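Local coordinates for protein germination-specific N-acetylmuramoyl-L-alanine amidase, Autolysin (Clostridioides difficile, PDB 7RAG) that probably hydrolyses the amide bond between N-acetylmuramic acid and L-alanine in peptidoglycan as a zinc-dependent amidase, and is allosterically activated by the lipoprotein GerS during spore formation, at residues T123-D128 / R153-R158; N16-L21 / L62-R67. One frame throughout, in Å; residues are numbered along the deposited sequence.

Overall arrangement
From the N terminus, the chain enters strand 18-23, next to the outermost strand of a mixed sheet, runs through helix 41-58 and returns in strand 62-65. Interaction 2 closes this loop by pairing residues 16-21 with 62-67 at one border of the sheet. Later, strand 122-126 leads into helix 130-147 and then strand 156-158, and interaction 1 closes that second beta-alpha-beta unit at the other border. The loops neither nest nor cross; the second starts after the first has ended. Strands 104-111 and 171-178 lie between the two pairs, and the centres of the two contacts are about 21 Å apart. The zinc ion is bound by His25, Glu41 and His109.

Interaction 1. Residues T123-D128 / R153-R158; sequences TFYPKD and REVKPR
The shortest polar bond here runs from Lys127 N to Arg158 O, 2.7 Å, just past the end of strand 122-126. Behind it the parallel strands zip together: Arg158 N donates to Tyr125 O at 3.0 Å, Lys156 N reaches Thr123 O at 3.3 Å, and a weak bond runs from Tyr125 N to Lys156 O. The short segments diverge by 45°.

Side chains meet on both faces of the pair. On one, Arg158, bent at chi2 and chi3, lays CG 3.5 Å from Phe124 CD1 and carries NH1 over the ring, 3.7 Å from CE1. The contact is cation-pi, with CZ 5.0 Å from the Phe124 centroid; with the planes 78° apart, the guanidinium turns its edge to the face of the Phe124 ring. Its NE forms a salt bridge with Asp160, a second partner away from the ring, and the side chain is about 9 Å from the zinc ion. On the opposite face the Tyr125 ring lies beside Pro157, whose CA makes a CH-pi contact 3.9 Å from the ring centroid, while CB packs 3.6 Å from Tyr125 CZ.

This is a parallel pair joined by a beta-alpha-beta crossover through helix 130-147, which packs against Thr123, Tyr125 and Val155. Strand 122-126 lies between this edge strand and antiparallel strand 171-178, where the Phe124 and Leu173 backbones are hydrogen-bonded.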
ATOM      1  N   THR B 123     -18.527 -13.697 -19.412  1.00 61.84           N
ATOM      2  CA  THR B 123     -19.502 -13.449 -18.357  1.00 60.95           C
ATOM      3  C   THR B 123     -20.790 -12.861 -18.933  1.00 57.18           C
ATOM      4  O   THR B 123     -20.784 -12.160 -19.943  1.00 61.26           O
ATOM      5  CB  THR B 123     -18.921 -12.514 -17.300  1.00 56.54           C
ATOM      6  OG1 THR B 123     -17.539 -12.823 -17.132  1.00 60.41           O
ATOM      7  CG2 THR B 123     -19.608 -12.715 -15.967  1.00 54.68           C
ATOM      8  N   PHE B 124     -21.903 -13.183 -18.293  1.00 58.74           N
ATOM      9  CA  PHE B 124     -23.209 -12.682 -18.676  1.00 59.34           C
ATOM     10  C   PHE B 124     -23.914 -12.176 -17.428  1.00 55.00           C
ATOM     11  O   PHE B 124     -23.639 -12.620 -16.306  1.00 59.10           O
ATOM     12  CB  PHE B 124     -24.084 -13.756 -19.339  1.00 57.85           C
ATOM     13  CG  PHE B 124     -23.418 -14.511 -20.455  1.00 60.09           C
ATOM     14  CD1 PHE B 124     -23.567 -14.110 -21.767  1.00 65.01           C
ATOM     15  CD2 PHE B 124     -22.685 -15.650 -20.195  1.00 60.82           C
ATOM     16  CE1 PHE B 124     -22.975 -14.825 -22.799  1.00 63.48           C
ATOM     17  CE2 PHE B 124     -22.088 -16.356 -21.216  1.00 60.94           C
ATOM     18  CZ  PHE B 124     -22.237 -15.953 -22.515  1.00 59.60           C
ATOM     19  N   TYR B 125     -24.855 -11.272 -17.648  1.00 54.51           N
ATOM     20  CA  TYR B 125     -25.686 -10.674 -16.618  1.00 55.81           C
ATOM     21  C   TYR B 125     -27.099 -10.569 -17.169  1.00 57.70           C
ATOM     22  O   TYR B 125     -27.281 -10.451 -18.387  1.00 56.88           O
ATOM     23  CB  TYR B 125     -25.170  -9.282 -16.218  1.00 56.93           C
ATOM     24  CG  TYR B 125     -25.292  -8.245 -17.329  1.00 58.31           C
ATOM     25  CD1 TYR B 125     -26.393  -7.391 -17.390  1.00 56.46           C
ATOM     26  CD2 TYR B 125     -24.309  -8.128 -18.312  1.00 60.39           C
ATOM     27  CE1 TYR B 125     -26.515  -6.464 -18.386  1.00 62.10           C
ATOM     28  CE2 TYR B 125     -24.418  -7.203 -19.320  1.00 64.03           C
ATOM     29  CZ  TYR B 125     -25.526  -6.366 -19.350  1.00 67.12           C
ATOM     30  OH  TYR B 125     -25.644  -5.430 -20.340  1.00 67.96           O
ATOM     31  N   PRO B 126     -28.114 -10.598 -16.306  1.00 55.59           N
ATOM     32  CA  PRO B 126     -29.492 -10.506 -16.801  1.00 56.57           C
ATOM     33  C   PRO B 126     -29.763  -9.118 -17.358  1.00 62.41           C
ATOM     34  O   PRO B 126     -29.433  -8.114 -16.725  1.00 64.37           O
ATOM     35  CB  PRO B 126     -30.329 -10.783 -15.551  1.00 58.47           C
ATOM     36  CG  PRO B 126     -29.472 -10.292 -14.427  1.00 52.93           C
ATOM     37  CD  PRO B 126     -28.057 -10.568 -14.835  1.00 52.78           C
ATOM     38  N   LYS B 127     -30.389  -9.070 -18.537  1.00 63.88           N
ATOM     39  CA  LYS B 127     -30.625  -7.806 -19.230  1.00 66.56           C
ATOM     40  C   LYS B 127     -31.179  -6.750 -18.276  1.00 66.68           C
ATOM     41  O   LYS B 127     -32.002  -7.052 -17.409  1.00 64.03           O
ATOM     42  CB  LYS B 127     -31.588  -8.025 -20.403  1.00 68.42           C
ATOM     43  CG  LYS B 127     -31.804  -6.785 -21.267  1.00 72.09           C
ATOM     44  CD  LYS B 127     -32.770  -7.041 -22.439  1.00 77.10           C
ATOM     45  CE  LYS B 127     -34.240  -6.922 -22.027  1.00 80.30           C
ATOM     46  NZ  LYS B 127     -35.005  -5.972 -22.908  1.00 80.24           N
ATOM     47  N   ASP B 128     -30.656  -5.520 -18.394  1.00 66.17           N
ATOM     48  CA  ASP B 128     -31.175  -4.323 -17.724  1.00 69.73           C
ATOM     49  C   ASP B 128     -31.099  -4.368 -16.199  1.00 68.28           C
ATOM     50  O   ASP B 128     -31.889  -3.699 -15.527  1.00 69.92           O
ATOM     51  CB  ASP B 128     -32.626  -4.043 -18.124  1.00 76.55           C
ATOM     52  CG  ASP B 128     -32.764  -3.642 -19.566  1.00 76.40           C
ATOM     53  OD1 ASP B 128     -31.821  -3.017 -20.100  1.00 75.14           O
ATOM     54  OD2 ASP B 128     -33.828  -3.940 -20.157  1.00 84.00           O
ATOM     55  N   ARG B 153     -13.109 -10.361 -24.723  1.00 76.33           N
ATOM     56  CA  ARG B 153     -14.557 -10.463 -24.651  1.00 76.26           C
ATOM     57  C   ARG B 153     -15.126  -9.423 -23.688  1.00 77.46           C
ATOM     58  O   ARG B 153     -14.515  -9.082 -22.670  1.00 78.78           O
ATOM     59  CB  ARG B 153     -14.970 -11.861 -24.205  1.00 70.31           C
ATOM     60  CG  ARG B 153     -14.705 -12.950 -25.214  1.00 69.78           C
ATOM     61  CD  ARG B 153     -15.011 -14.301 -24.588  1.00 75.52           C
ATOM     62  NE  ARG B 153     -14.893 -15.406 -25.530  1.00 76.33           N
ATOM     63  CZ  ARG B 153     -15.828 -15.727 -26.412  1.00 77.14           C
ATOM     64  NH1 ARG B 153     -16.942 -15.021 -26.479  1.00 70.90           N
ATOM     65  NH2 ARG B 153     -15.641 -16.745 -27.233  1.00 86.69           N
ATOM     66  N   GLU B 154     -16.304  -8.914 -24.027  1.00 70.63           N
ATOM     67  CA  GLU B 154     -17.043  -7.988 -23.182  1.00 71.86           C
ATOM     68  C   GLU B 154     -18.234  -8.712 -22.568  1.00 77.65           C
ATOM     69  O   GLU B 154     -18.718  -9.709 -23.119  1.00 74.39           O
ATOM     70  CB  GLU B 154     -17.515  -6.772 -23.984  1.00 74.10           C
ATOM     71  CG  GLU B 154     -16.390  -5.837 -24.426  1.00 77.95           C
ATOM     72  CD  GLU B 154     -15.890  -4.941 -23.293  1.00 82.50           C
ATOM     73  OE1 GLU B 154     -16.419  -5.065 -22.166  1.00 90.33           O
ATOM     74  OE2 GLU B 154     -14.972  -4.114 -23.521  1.00 82.86           O
ATOM     75  N   VAL B 155     -18.681  -8.229 -21.399  1.00 79.06           N
ATOM     76  CA  VAL B 155     -19.857  -8.816 -20.768  1.00 70.54           C
ATOM     77  C   VAL B 155     -21.050  -8.628 -21.696  1.00 75.04           C
ATOM     78  O   VAL B 155     -21.162  -7.620 -22.403  1.00 69.48           O
ATOM     79  CB  VAL B 155     -20.119  -8.200 -19.383  1.00 62.89           C
ATOM     80  CG1 VAL B 155     -18.888  -8.309 -18.511  1.00 60.66           C
ATOM     81  CG2 VAL B 155     -20.541  -6.758 -19.511  1.00 59.16           C
ATOM     82  N   LYS B 156     -21.915  -9.639 -21.745  1.00 74.67           N
ATOM     83  CA  LYS B 156     -23.071  -9.607 -22.621  1.00 72.49           C
ATOM     84  C   LYS B 156     -24.334  -9.786 -21.796  1.00 71.82           C
ATOM     85  O   LYS B 156     -24.333 -10.564 -20.833  1.00 67.78           O
ATOM     86  CB  LYS B 156     -23.003 -10.719 -23.682  1.00 71.78           C
ATOM     87  CG  LYS B 156     -21.807 -10.657 -24.619  1.00 71.77           C
ATOM     88  CD  LYS B 156     -21.840  -9.406 -25.471  1.00 79.36           C
ATOM     89  CE  LYS B 156     -20.547  -9.256 -26.272  1.00 84.78           C
ATOM     90  NZ  LYS B 156     -20.143  -7.821 -26.471  1.00 85.20           N
ATOM     91  N   PRO B 157     -25.407  -9.066 -22.121  1.00 68.00           N
ATOM     92  CA  PRO B 157     -26.693  -9.323 -21.464  1.00 68.41           C
ATOM     93  C   PRO B 157     -27.353 -10.589 -21.986  1.00 68.09           C
ATOM     94  O   PRO B 157     -27.136 -11.012 -23.124  1.00 74.33           O
ATOM     95  CB  PRO B 157     -27.519  -8.086 -21.830  1.00 72.35           C
ATOM     96  CG  PRO B 157     -26.970  -7.691 -23.130  1.00 74.33           C
ATOM     97  CD  PRO B 157     -25.495  -7.916 -23.032  1.00 71.60           C
ATOM     98  N   ARG B 158     -28.177 -11.192 -21.133  1.00 66.94           N
ATOM     99  CA  ARG B 158     -29.014 -12.322 -21.507  1.00 66.94           C
ATOM    100  C   ARG B 158     -30.401 -12.076 -20.949  1.00 68.57           C
ATOM    101  O   ARG B 158     -30.576 -11.349 -19.971  1.00 68.50           O
ATOM    102  CB  ARG B 158     -28.461 -13.656 -20.981  1.00 64.94           C
ATOM    103  CG  ARG B 158     -27.064 -14.014 -21.495  1.00 65.98           C
ATOM    104  CD  ARG B 158     -27.081 -14.371 -22.982  1.00 70.13           C
ATOM    105  NE  ARG B 158     -27.789 -15.623 -23.255  1.00 73.85           N
ATOM    106  CZ  ARG B 158     -27.254 -16.828 -23.075  1.00 74.17           C
ATOM    107  NH1 ARG B 158     -26.012 -16.934 -22.618  1.00 66.51           N
ATOM    108  NH2 ARG B 158     -27.961 -17.926 -23.341  1.00 79.21           N
TER

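Interaction 2. Residues N16-L21 / L62-R67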
ATOM      1  N   ASN B  16     -19.579  -9.151   5.451  1.00 63.93           N
ATOM      2  CA  ASN B  16     -20.274 -10.402   5.787  1.00 65.04           C
ATOM      3  C   ASN B  16     -21.335 -10.749   4.753  1.00 59.25           C
ATOM      4  O   ASN B  16     -22.510 -10.501   4.950  1.00 59.86           O
ATOM      5  CB  ASN B  16     -20.939 -10.312   7.157  1.00 65.46           C
ATOM      6  CG  ASN B  16     -19.937 -10.320   8.287  1.00 68.91           C
ATOM      7  OD1 ASN B  16     -18.725 -10.453   8.056  1.00 69.17           O
ATOM      8  ND2 ASN B  16     -20.433 -10.179   9.524  1.00 63.91           N
ATOM      9  N   LYS B  17     -20.906 -11.327   3.648  1.00 58.48           N
ATOM     10  CA  LYS B  17     -21.782 -11.601   2.532  1.00 53.18           C
ATOM     11  C   LYS B  17     -22.141 -13.080   2.498  1.00 53.85           C
ATOM     12  O   LYS B  17     -21.405 -13.931   3.017  1.00 50.65           O
ATOM     13  CB  LYS B  17     -21.112 -11.183   1.235  1.00 48.98           C
ATOM     14  CG  LYS B  17     -20.946  -9.698   1.143  1.00 54.90           C
ATOM     15  CD  LYS B  17     -22.314  -9.023   1.120  1.00 59.79           C
ATOM     16  CE  LYS B  17     -22.289  -7.717   0.336  1.00 60.33           C
ATOM     17  NZ  LYS B  17     -23.643  -7.363  -0.214  1.00 66.56           N
ATOM     18  N   THR B  18     -23.307 -13.367   1.927  1.00 48.25           N
ATOM     19  CA  THR B  18     -23.732 -14.720   1.633  1.00 44.55           C
ATOM     20  C   THR B  18     -23.920 -14.819   0.128  1.00 50.36           C
ATOM     21  O   THR B  18     -24.628 -13.997  -0.467  1.00 47.69           O
ATOM     22  CB  THR B  18     -25.009 -15.078   2.398  1.00 50.99           C
ATOM     23  OG1 THR B  18     -24.754 -14.953   3.806  1.00 56.11           O
ATOM     24  CG2 THR B  18     -25.433 -16.530   2.122  1.00 46.56           C
ATOM     25  N   ILE B  19     -23.260 -15.805  -0.481  1.00 46.07           N
ATOM     26  CA  ILE B  19     -23.101 -15.914  -1.925  1.00 45.26           C
ATOM     27  C   ILE B  19     -23.605 -17.276  -2.380  1.00 45.49           C
ATOM     28  O   ILE B  19     -23.224 -18.303  -1.807  1.00 44.38           O
ATOM     29  CB  ILE B  19     -21.632 -15.713  -2.322  1.00 42.97           C
ATOM     30  CG1 ILE B  19     -21.143 -14.388  -1.747  1.00 45.68           C
ATOM     31  CG2 ILE B  19     -21.477 -15.719  -3.826  1.00 46.70           C
ATOM     32  CD1 ILE B  19     -19.997 -13.791  -2.485  1.00 46.74           C
ATOM     33  N   ILE B  20     -24.454 -17.292  -3.404  1.00 44.84           N
ATOM     34  CA  ILE B  20     -24.913 -18.543  -3.995  1.00 45.52           C
ATOM     35  C   ILE B  20     -23.990 -18.877  -5.150  1.00 46.02           C
ATOM     36  O   ILE B  20     -23.848 -18.074  -6.082  1.00 45.60           O
ATOM     37  CB  ILE B  20     -26.370 -18.462  -4.483  1.00 46.57           C
ATOM     38  CG1 ILE B  20     -27.308 -18.095  -3.342  1.00 46.76           C
ATOM     39  CG2 ILE B  20     -26.794 -19.807  -5.036  1.00 47.41           C
ATOM     40  CD1 ILE B  20     -28.582 -17.339  -3.825  1.00 54.82           C
ATOM     41  N   LEU B  21     -23.362 -20.061  -5.072  1.00 45.54           N
ATOM     42  CA  LEU B  21     -22.601 -20.654  -6.163  1.00 45.91           C
ATOM     43  C   LEU B  21     -23.352 -21.854  -6.733  1.00 47.11           C
ATOM     44  O   LEU B  21     -23.705 -22.775  -5.990  1.00 47.67           O
ATOM     45  CB  LEU B  21     -21.213 -21.084  -5.697  1.00 45.30           C
ATOM     46  CG  LEU B  21     -20.402 -20.035  -4.936  1.00 45.28           C
ATOM     47  CD1 LEU B  21     -19.029 -20.641  -4.552  1.00 43.89           C
ATOM     48  CD2 LEU B  21     -20.252 -18.702  -5.699  1.00 43.99           C
ATOM     49  N   LEU B  62     -20.143 -16.535   3.487  1.00 43.93           N
ATOM     50  CA  LEU B  62     -20.892 -17.777   3.610  1.00 46.29           C
ATOM     51  C   LEU B  62     -21.360 -18.187   2.231  1.00 46.88           C
ATOM     52  O   LEU B  62     -21.900 -17.355   1.501  1.00 41.16           O
ATOM     53  CB  LEU B  62     -22.092 -17.604   4.530  1.00 45.78           C
ATOM     54  CG  LEU B  62     -22.695 -18.919   4.974  1.00 49.54           C
ATOM     55  CD1 LEU B  62     -21.732 -19.677   5.897  1.00 50.16           C
ATOM     56  CD2 LEU B  62     -23.994 -18.659   5.677  1.00 53.95           C
ATOM     57  N   VAL B  63     -21.168 -19.458   1.872  1.00 46.10           N
ATOM     58  CA  VAL B  63     -21.549 -19.936   0.545  1.00 44.14           C
ATOM     59  C   VAL B  63     -22.767 -20.844   0.665  1.00 46.38           C
ATOM     60  O   VAL B  63     -22.819 -21.723   1.535  1.00 48.18           O
ATOM     61  CB  VAL B  63     -20.393 -20.653  -0.168  1.00 46.45           C
ATOM     62  CG1 VAL B  63     -20.886 -21.298  -1.463  1.00 44.74           C
ATOM     63  CG2 VAL B  63     -19.267 -19.683  -0.463  1.00 43.16           C
ATOM     64  N   ILE B  64     -23.765 -20.579  -0.180  1.00 48.34           N
ATOM     65  CA  ILE B  64     -24.898 -21.456  -0.452  1.00 48.30           C
ATOM     66  C   ILE B  64     -24.618 -22.138  -1.784  1.00 49.49           C
ATOM     67  O   ILE B  64     -24.459 -21.463  -2.810  1.00 48.53           O
ATOM     68  CB  ILE B  64     -26.227 -20.680  -0.532  1.00 47.89           C
ATOM     69  CG1 ILE B  64     -26.539 -19.901   0.753  1.00 47.81           C
ATOM     70  CG2 ILE B  64     -27.367 -21.625  -0.898  1.00 47.09           C
ATOM     71  CD1 ILE B  64     -26.778 -20.748   1.970  1.00 49.05           C
ATOM     72  N   LEU B  65     -24.592 -23.464  -1.786  1.00 48.53           N
ATOM     73  CA  LEU B  65     -24.380 -24.220  -3.010  1.00 50.31           C
ATOM     74  C   LEU B  65     -25.714 -24.748  -3.517  1.00 48.72           C
ATOM     75  O   LEU B  65     -26.571 -25.141  -2.724  1.00 53.02           O
ATOM     76  CB  LEU B  65     -23.413 -25.379  -2.755  1.00 49.91           C
ATOM     77  CG  LEU B  65     -21.974 -25.011  -2.380  1.00 52.43           C
ATOM     78  CD1 LEU B  65     -21.209 -26.244  -1.847  1.00 51.48           C
ATOM     79  CD2 LEU B  65     -21.262 -24.371  -3.581  1.00 45.20           C
ATOM     80  N   THR B  66     -25.906 -24.745  -4.834  1.00 47.30           N
ATOM     81  CA  THR B  66     -27.016 -25.543  -5.352  1.00 54.49           C
ATOM     82  C   THR B  66     -26.656 -27.022  -5.362  1.00 53.56           C
ATOM     83  O   THR B  66     -27.512 -27.875  -5.115  1.00 52.86           O
ATOM     84  CB  THR B  66     -27.435 -25.096  -6.754  1.00 51.81           C
ATOM     85  OG1 THR B  66     -26.298 -25.133  -7.624  1.00 52.39           O
ATOM     86  CG2 THR B  66     -28.025 -23.710  -6.721  1.00 51.03           C
ATOM     87  N   ARG B  67     -25.403 -27.348  -5.653  1.00 52.02           N
ATOM     88  CA  ARG B  67     -24.968 -28.730  -5.611  1.00 56.87           C
ATOM     89  C   ARG B  67     -23.542 -28.791  -5.097  1.00 57.00           C
ATOM     90  O   ARG B  67     -22.708 -27.939  -5.405  1.00 53.73           O
ATOM     91  CB  ARG B  67     -25.072 -29.420  -6.978  1.00 54.15           C
ATOM     92  CG  ARG B  67     -24.309 -28.717  -8.068  1.00 57.23           C
ATOM     93  CD  ARG B  67     -24.488 -29.412  -9.393  1.00 51.80           C
ATOM     94  NE  ARG B  67     -23.393 -30.332  -9.622  1.00 61.33           N
ATOM     95  CZ  ARG B  67     -22.519 -30.273 -10.619  1.00 56.85           C
ATOM     96  NH1 ARG B  67     -22.598 -29.338 -11.556  1.00 53.72           N
ATOM     97  NH2 ARG B  67     -21.572 -31.196 -10.674  1.00 64.64           N
TER
HETATM   98  O   HOH W   1     -23.649 -25.714  -6.826  1.00 49.39           O
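Leu21 and Val63 meet at the apolar centre, the two side chains crossing at about a right angle. With CG anti to its carbonyl carbon (chi1 -50°), Leu21 brings both CG and CD1 to Val63 CG1, CD1 at 3.7 Å. Separately, Leu21 CB touches Leu65 CD2 at 3.9 Å. On the other face of the sheet Ile20 CG1 lies 4.0 Å from Ile64 CB, and Thr18 CG2 rests 3.8 Å from Ile64 CG1.

Between these two apolar layers run the parallel backbone bonds, among them Ile64 N to Ile19 O at 2.8 Å and Leu21 N to Ile64 O. At the polar end Leu21 O accepts two donors, Thr66 N at 3.2 Å and a water. That water also donates to Thr66 OG1 and accepts from Arg67 N at 2.7 Å, so it links Leu21, within strand 18-23, to the residues just after strand 62-65; Asp22 is a further partner of the Thr66 hydroxyl.

Helix 41-58, the beta-alpha-beta crossover joining this parallel pair, packs on the Leu21 and Val63 side, and helix 82-99 touches Ile64 and Thr66. Strand 104-111 flanks strand 18-23, whereas lipoprotein chains pack on strand 62-65, with Asn36 of one bonding Leu65 O.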